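Local coordinates for nitroreductase-like family protein (PDB 2I7H) that belongs to the nitroreductase-like family and binds flavin mononucleotide in pockets that residues of both subunits of its dimer help to form, at residues N12-T24 with Q121-V135. Residues are numbered along the deposited sequence; the frame is centred on the assembly and turned at random.
With FMN (flavin mononucleotide), chain G.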
loop_
_atom_site.group_PDB
_atom_site.type_symbol
_atom_site.label_atom_id
_atom_site.label_comp_id
_atom_site.label_asym_id
_atom_site.label_seq_id
_atom_site.Cartn_x
_atom_site.Cartn_y
_atom_site.Cartn_z
ATOM N N ASN A 12 15.477 6.957 -0.052
ATOM C CA ASN A 12 16.434 6.230 0.769
ATOM C C ASN A 12 15.751 5.359 1.799
ATOM O O ASN A 12 16.068 4.179 1.917
ATOM C CB ASN A 12 17.477 7.161 1.392
ATOM C CG ASN A 12 18.490 7.634 0.381
ATOM O OD1 ASN A 12 18.694 7.006 -0.654
ATOM N ND2 ASN A 12 19.138 8.743 0.675
ATOM N N VAL A 13 14.781 5.929 2.504
ATOM C CA VAL A 13 13.991 5.184 3.481
ATOM C C VAL A 13 13.276 3.981 2.838
ATOM O O VAL A 13 13.371 2.844 3.351
ATOM C CB VAL A 13 12.989 6.130 4.187
ATOM C CG1 VAL A 13 12.171 5.391 5.220
ATOM C CG2 VAL A 13 13.760 7.316 4.839
ATOM N N ILE A 14 12.596 4.231 1.710
ATOM C CA ILE A 14 11.889 3.185 0.958
ATOM C C ILE A 14 12.823 2.015 0.590
ATOM O O ILE A 14 12.466 0.848 0.735
ATOM C CB ILE A 14 11.212 3.756 -0.326
ATOM C CG1 ILE A 14 9.997 4.625 0.063
ATOM C CG2 ILE A 14 10.858 2.646 -1.286
ATOM C CD1 ILE A 14 9.300 5.380 -1.055
ATOM N N LYS A 15 14.017 2.334 0.115
ATOM C CA LYS A 15 14.964 1.297 -0.301
ATOM C C LYS A 15 15.757 0.643 0.832
ATOM O O LYS A 15 16.262 -0.480 0.672
ATOM C CB LYS A 15 15.920 1.836 -1.360
ATOM C CG LYS A 15 15.219 2.431 -2.590
ATOM C CD LYS A 15 16.178 2.546 -3.772
ATOM C CE LYS A 15 17.472 3.260 -3.388
ATOM N NZ LYS A 15 17.279 4.736 -3.283
ATOM N N GLU A 16 15.861 1.317 1.968
ATOM C CA GLU A 16 16.661 0.814 3.074
ATOM C C GLU A 16 15.812 0.024 4.076
ATOM O O GLU A 16 16.308 -0.897 4.709
ATOM C CB GLU A 16 17.434 1.960 3.747
ATOM C CG GLU A 16 18.612 2.484 2.913
ATOM C CD GLU A 16 19.335 3.698 3.528
ATOM O OE1 GLU A 16 18.984 4.113 4.663
ATOM O OE2 GLU A 16 20.274 4.237 2.877
ATOM N N ARG A 17 14.536 0.385 4.205
ATOM C CA ARG A 17 13.563 -0.394 4.984
ATOM C C ARG A 17 13.704 -1.893 4.745
ATOM O O ARG A 17 13.766 -2.356 3.604
ATOM C CB ARG A 17 12.118 0.048 4.645
ATOM C CG ARG A 17 11.021 -0.575 5.519
ATOM C CD ARG A 17 9.699 -0.866 4.725
ATOM N NE ARG A 17 9.930 -1.691 3.526
ATOM C CZ ARG A 17 10.021 -3.029 3.484
ATOM N NH1 ARG A 17 9.910 -3.767 4.580
ATOM N NH2 ARG A 17 10.270 -3.646 2.323
ATOM N N ARG A 18 13.788 -2.636 5.843
ATOM C CA ARG A 18 13.802 -4.093 5.811
ATOM C C ARG A 18 12.751 -4.602 6.778
ATOM O O ARG A 18 12.518 -3.993 7.829
ATOM C CB ARG A 18 15.164 -4.655 6.264
ATOM C CG ARG A 18 16.394 -4.216 5.496
ATOM C CD ARG A 18 16.561 -5.019 4.222
ATOM N NE ARG A 18 15.964 -4.227 3.163
ATOM C CZ ARG A 18 16.636 -3.411 2.357
ATOM N NH1 ARG A 18 17.969 -3.322 2.405
ATOM N NH2 ARG A 18 15.954 -2.711 1.481
ATOM N N SER A 19 12.134 -5.729 6.427
ATOM C CA SER A 19 11.347 -6.507 7.369
ATOM C C SER A 19 12.274 -7.029 8.463
ATOM O O SER A 19 13.284 -7.681 8.183
ATOM C CB SER A 19 10.666 -7.671 6.648
ATOM O OG SER A 19 9.652 -7.166 5.794
ATOM N N VAL A 20 11.929 -6.729 9.714
ATOM C CA VAL A 20 12.743 -7.118 10.855
ATOM C C VAL A 20 11.901 -8.074 11.691
ATOM O O VAL A 20 10.746 -7.786 11.994
ATOM C CB VAL A 20 13.204 -5.862 11.642
ATOM C CG1 VAL A 20 13.783 -6.233 12.989
ATOM C CG2 VAL A 20 14.212 -5.086 10.823
ATOM N N ARG A 21 12.473 -9.226 12.032
ATOM C CA ARG A 21 11.716 -10.284 12.663
ATOM C C ARG A 21 12.276 -10.617 14.038
ATOM O O ARG A 21 11.701 -11.435 14.767
ATOM C CB ARG A 21 11.650 -11.518 11.756
ATOM C CG ARG A 21 11.042 -11.215 10.372
ATOM C CD ARG A 21 11.074 -12.406 9.454
ATOM N NE ARG A 21 10.266 -12.196 8.251
ATOM C CZ ARG A 21 10.723 -11.767 7.072
ATOM N NH1 ARG A 21 11.995 -11.476 6.902
ATOM N NH2 ARG A 21 9.901 -11.622 6.044
ATOM N N THR A 22 13.403 -9.998 14.380
ATOM C CA THR A 22 13.979 -10.164 15.705
ATOM C C THR A 22 14.395 -8.824 16.311
ATOM O O THR A 22 15.019 -7.981 15.661
ATOM C CB THR A 22 15.105 -11.224 15.741
ATOM O OG1 THR A 22 15.345 -11.610 17.101
ATOM C CG2 THR A 22 16.398 -10.713 15.092
ATOM N N PHE A 23 14.016 -8.643 17.565
ATOM C CA PHE A 23 14.099 -7.344 18.227
ATOM C C PHE A 23 14.942 -7.350 19.480
ATOM O O PHE A 23 14.961 -8.340 20.198
ATOM C CB PHE A 23 12.681 -6.829 18.512
ATOM C CG PHE A 23 11.765 -6.920 17.306
ATOM C CD1 PHE A 23 10.884 -7.977 17.167
ATOM C CD2 PHE A 23 11.834 -5.971 16.285
ATOM C CE1 PHE A 23 10.062 -8.073 16.038
ATOM C CE2 PHE A 23 11.028 -6.052 15.192
ATOM C CZ PHE A 23 10.135 -7.112 15.063
ATOM N N THR A 24 15.641 -6.247 19.736
ATOM C CA THR A 24 16.297 -6.040 21.029
ATOM C C THR A 24 15.224 -5.813 22.100
ATOM O O THR A 24 14.066 -5.538 21.767
ATOM C CB THR A 24 17.310 -4.865 21.007
ATOM O OG1 THR A 24 16.622 -3.614 21.135
ATOM C CG2 THR A 24 18.138 -4.875 19.732
ATOM N N GLN A 121 2.063 0.497 4.790
ATOM C CA GLN A 121 3.317 0.827 4.167
ATOM C C GLN A 121 3.852 2.188 4.644
ATOM O O GLN A 121 5.028 2.294 4.970
ATOM C CB GLN A 121 3.211 0.779 2.641
ATOM C CG GLN A 121 4.467 1.289 1.923
ATOM C CD GLN A 121 5.705 0.442 2.129
ATOM O OE1 GLN A 121 6.759 0.726 1.541
ATOM N NE2 GLN A 121 5.611 -0.579 2.964
ATOM N N ASN A 122 2.973 3.199 4.708
ATOM C CA ASN A 122 3.315 4.481 5.324
ATOM C C ASN A 122 3.911 4.258 6.695
ATOM O O ASN A 122 4.952 4.808 7.023
ATOM C CB ASN A 122 2.067 5.324 5.545
ATOM C CG ASN A 122 1.630 6.088 4.329
ATOM O OD1 ASN A 122 2.334 6.205 3.325
ATOM N ND2 ASN A 122 0.438 6.643 4.430
ATOM N N PHE A 123 3.203 3.473 7.510
ATOM C CA PHE A 123 3.614 3.218 8.879
ATOM C C PHE A 123 5.004 2.592 8.919
ATOM O O PHE A 123 5.827 2.970 9.746
ATOM C CB PHE A 123 2.650 2.281 9.603
ATOM C CG PHE A 123 3.114 1.953 10.969
ATOM C CD1 PHE A 123 2.861 2.841 12.048
ATOM C CD2 PHE A 123 3.888 0.827 11.192
ATOM C CE1 PHE A 123 3.343 2.543 13.298
ATOM C CE2 PHE A 123 4.370 0.534 12.445
ATOM C CZ PHE A 123 4.109 1.377 13.497
ATOM N N GLN A 124 5.244 1.633 8.026
ATOM C CA GLN A 124 6.520 0.913 7.992
ATOM C C GLN A 124 7.671 1.866 7.670
ATOM O O GLN A 124 8.738 1.767 8.271
ATOM C CB GLN A 124 6.462 -0.234 6.996
ATOM C CG GLN A 124 5.636 -1.470 7.430
ATOM C CD GLN A 124 5.983 -2.671 6.505
ATOM O OE1 GLN A 124 6.053 -2.511 5.292
ATOM N NE2 GLN A 124 6.252 -3.825 7.078
ATOM N N LEU A 125 7.413 2.812 6.763
ATOM C CA LEU A 125 8.367 3.847 6.369
ATOM C C LEU A 125 8.645 4.836 7.498
ATOM O O LEU A 125 9.786 5.086 7.858
ATOM C CB LEU A 125 7.858 4.583 5.110
ATOM C CG LEU A 125 7.804 3.736 3.848
ATOM C CD1 LEU A 125 7.234 4.524 2.642
ATOM C CD2 LEU A 125 9.181 3.143 3.564
ATOM N N LEU A 126 7.575 5.376 8.058
ATOM C CA LEU A 126 7.622 6.203 9.257
ATOM C C LEU A 126 8.395 5.572 10.414
ATOM O O LEU A 126 9.207 6.242 11.062
ATOM C CB LEU A 126 6.191 6.569 9.685
ATOM C CG LEU A 126 5.461 7.492 8.698
ATOM C CD1 LEU A 126 3.962 7.432 8.828
ATOM C CD2 LEU A 126 5.925 8.943 8.838
ATOM N N ALA A 127 8.136 4.292 10.672
ATOM C CA ALA A 127 8.817 3.577 11.740
ATOM C C ALA A 127 10.306 3.419 11.420
ATOM O O ALA A 127 11.154 3.666 12.266
ATOM C CB ALA A 127 8.114 2.198 12.032
ATOM N N TRP A 128 10.631 3.031 10.186
ATOM C CA TRP A 128 12.038 2.859 9.787
ATOM C C TRP A 128 12.865 4.127 10.063
ATOM O O TRP A 128 14.020 4.047 10.482
ATOM C CB TRP A 128 12.167 2.475 8.299
ATOM C CG TRP A 128 13.561 2.100 7.967
ATOM C CD1 TRP A 128 14.526 2.889 7.372
ATOM C CD2 TRP A 128 14.198 0.853 8.287
ATOM N NE1 TRP A 128 15.709 2.195 7.292
ATOM C CE2 TRP A 128 15.540 0.946 7.840
ATOM C CE3 TRP A 128 13.757 -0.341 8.898
ATOM C CZ2 TRP A 128 16.454 -0.124 7.967
ATOM C CZ3 TRP A 128 14.661 -1.399 9.046
ATOM C CH2 TRP A 128 16.002 -1.280 8.556
ATOM N N GLU A 129 12.249 5.283 9.805
ATOM C CA GLU A 129 12.872 6.599 9.985
ATOM C C GLU A 129 13.306 6.873 11.439
ATOM O O GLU A 129 14.342 7.502 11.675
ATOM C CB GLU A 129 11.951 7.702 9.413
ATOM C CG GLU A 129 12.319 9.134 9.800
ATOM C CD GLU A 129 11.468 10.203 9.061
ATOM O OE1 GLU A 129 10.273 10.420 9.406
ATOM O OE2 GLU A 129 12.009 10.834 8.134
ATOM N N ARG A 130 12.527 6.375 12.402
ATOM C CA ARG A 130 12.852 6.494 13.839
ATOM C C ARG A 130 13.666 5.341 14.383
ATOM O O ARG A 130 13.827 5.258 15.583
ATOM C CB ARG A 130 11.588 6.541 14.694
ATOM C CG ARG A 130 10.503 7.414 14.189
ATOM C CD ARG A 130 10.934 8.849 14.278
ATOM N NE ARG A 130 9.787 9.707 14.065
ATOM C CZ ARG A 130 9.165 10.367 15.037
ATOM N NH1 ARG A 130 9.592 10.267 16.318
ATOM N NH2 ARG A 130 8.118 11.133 14.706
ATOM N N GLY A 131 14.136 4.436 13.520
ATOM C CA GLY A 131 14.890 3.256 13.967
ATOM C C GLY A 131 14.086 2.042 14.422
ATOM O O GLY A 131 14.658 1.055 14.915
ATOM N N LEU A 132 12.763 2.103 14.287
ATOM C CA LEU A 132 11.916 0.934 14.557
ATOM C C LEU A 132 11.826 -0.008 13.354
ATOM O O LEU A 132 11.554 0.403 12.225
ATOM C CB LEU A 132 10.508 1.351 14.961
ATOM C CG LEU A 132 10.201 1.741 16.387
ATOM C CD1 LEU A 132 8.799 2.340 16.414
ATOM C CD2 LEU A 132 10.242 0.531 17.259
ATOM N N GLY A 133 12.076 -1.283 13.614
ATOM C CA GLY A 133 11.886 -2.300 12.610
ATOM C C GLY A 133 10.518 -2.918 12.783
ATOM O O GLY A 133 9.903 -2.828 13.856
ATOM N N CYS A 134 10.020 -3.515 11.712
ATOM C CA CYS A 134 8.823 -4.315 11.819
ATOM C C CYS A 134 8.638 -5.293 10.675
ATOM O O CYS A 134 9.253 -5.151 9.633
ATOM C CB CYS A 134 7.589 -3.438 12.003
ATOM S SG CYS A 134 7.343 -2.255 10.750
ATOM N N VAL A 135 7.834 -6.321 10.931
ATOM C CA VAL A 135 7.313 -7.198 9.890
ATOM C C VAL A 135 5.797 -7.157 9.839
ATOM O O VAL A 135 5.129 -7.158 10.877
ATOM C CB VAL A 135 7.626 -8.678 10.076
ATOM C CG1 VAL A 135 8.533 -9.166 8.993
ATOM C CG2 VAL A 135 8.064 -9.004 11.474
HETATM N N1 FMN G . 7.015 -11.859 6.348
HETATM C C2 FMN G . 6.913 -12.935 7.226
HETATM O O2 FMN G . 7.919 -13.354 7.795
HETATM N N3 FMN G . 5.682 -13.524 7.461
HETATM C C4 FMN G . 4.568 -13.021 6.800
HETATM O O4 FMN G . 3.528 -13.658 6.772
HETATM C C4A FMN G . 4.680 -11.949 5.928
HETATM N N5 FMN G . 3.544 -11.481 5.290
HETATM C C5A FMN G . 3.644 -10.417 4.399
HETATM C C6 FMN G . 2.476 -9.993 3.796
HETATM C C7 FMN G . 2.443 -8.938 2.908
HETATM C C7M FMN G . 1.096 -8.393 2.537
HETATM C C8 FMN G . 3.638 -8.289 2.607
HETATM C C8M FMN G . 3.576 -7.073 1.723
HETATM C C9 FMN G . 4.843 -8.716 3.222
HETATM C C9A FMN G . 4.870 -9.793 4.128
HETATM N N10 FMN G . 6.041 -10.281 4.783
HETATM C C10 FMN G . 5.919 -11.349 5.688
HETATM C "C1'" FMN G . 7.442 -9.909 4.337
HETATM C "C2'" FMN G . 7.926 -10.834 3.214
HETATM O "O2'" FMN G . 8.027 -12.145 3.694
HETATM C "C3'" FMN G . 9.223 -10.467 2.445
HETATM O "O3'" FMN G . 10.358 -11.241 2.781
HETATM C "C4'" FMN G . 9.686 -9.038 2.566
HETATM O "O4'" FMN G . 8.612 -8.134 2.479
HETATM C "C5'" FMN G . 10.703 -8.774 1.460
HETATM O "O5'" FMN G . 11.852 -8.293 2.131
HETATM P P FMN G . 11.822 -6.826 2.828
HETATM O O1P FMN G . 12.886 -6.775 3.908
HETATM O O2P FMN G . 12.162 -5.844 1.736
HETATM O O3P FMN G . 10.460 -6.448 3.400
HETATM O O HOH W 1 9.058 -3.307 7.233
HETATM O O HOH W 2 7.128 -6.183 6.305
#
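Trp128, near the C-terminal end of helix 106-129, lays one face of its indole under the backbone of Glu16 to Arg18, just where helix 10-16 gives way to an extended chain. Arg17 CA sits over the face of the five-membered ring, 3.7 Å from its centroid, a CH-pi contact; Arg18 N lies above the rim of the six-membered ring, 3.5 Å from Trp128 CZ3. Having CG anti to its backbone N (chi1 -171°) carries the indole out to this turn, and Val20 CG2 meets its edge from the strand side. Phe168 also meets the indole. Behind it, where the two short helical segments run almost perpendicular (98°), Leu125 puts both methyls against Ile14, with CD1 3.8 Å from Ile14 CG1, while Val13 CG1 rests near Leu125 O and CD2.

Arg17 leaves the indole by a chain bent at chi2 and chi3, its side chain passing obliquely over that of Gln124, CD against Gln124 CB, and the guanidinium lies nearly parallel to the Gln124 amide (11°). NH1 and NH2 both donate to FMN O3P, which lies in the guanidinium plane, and a water links NH1 to Cys134 O. Cys134 O also accepts a hydrogen bond from Val20 N (3.1 Å) and a CA-H...O contact from Ser19 CA. Further along, Val135 CG1 packs 3.5 Å from both Ser19 CB and Arg21 CG, over one guanidinium face of Arg21, whose NE reaches FMN O2 at 2.7 Å. His46 and Asn45 of the second subunit also hydrogen-bond to the flavin mononucleotide.

The contact thus fixes a flavin-binding chain against helix and strand: Ser19 N and OG join Arg17 on the phosphate, Arg21 holds the isoalloxazine, and the cationic groups probably offset the phosphate's charge.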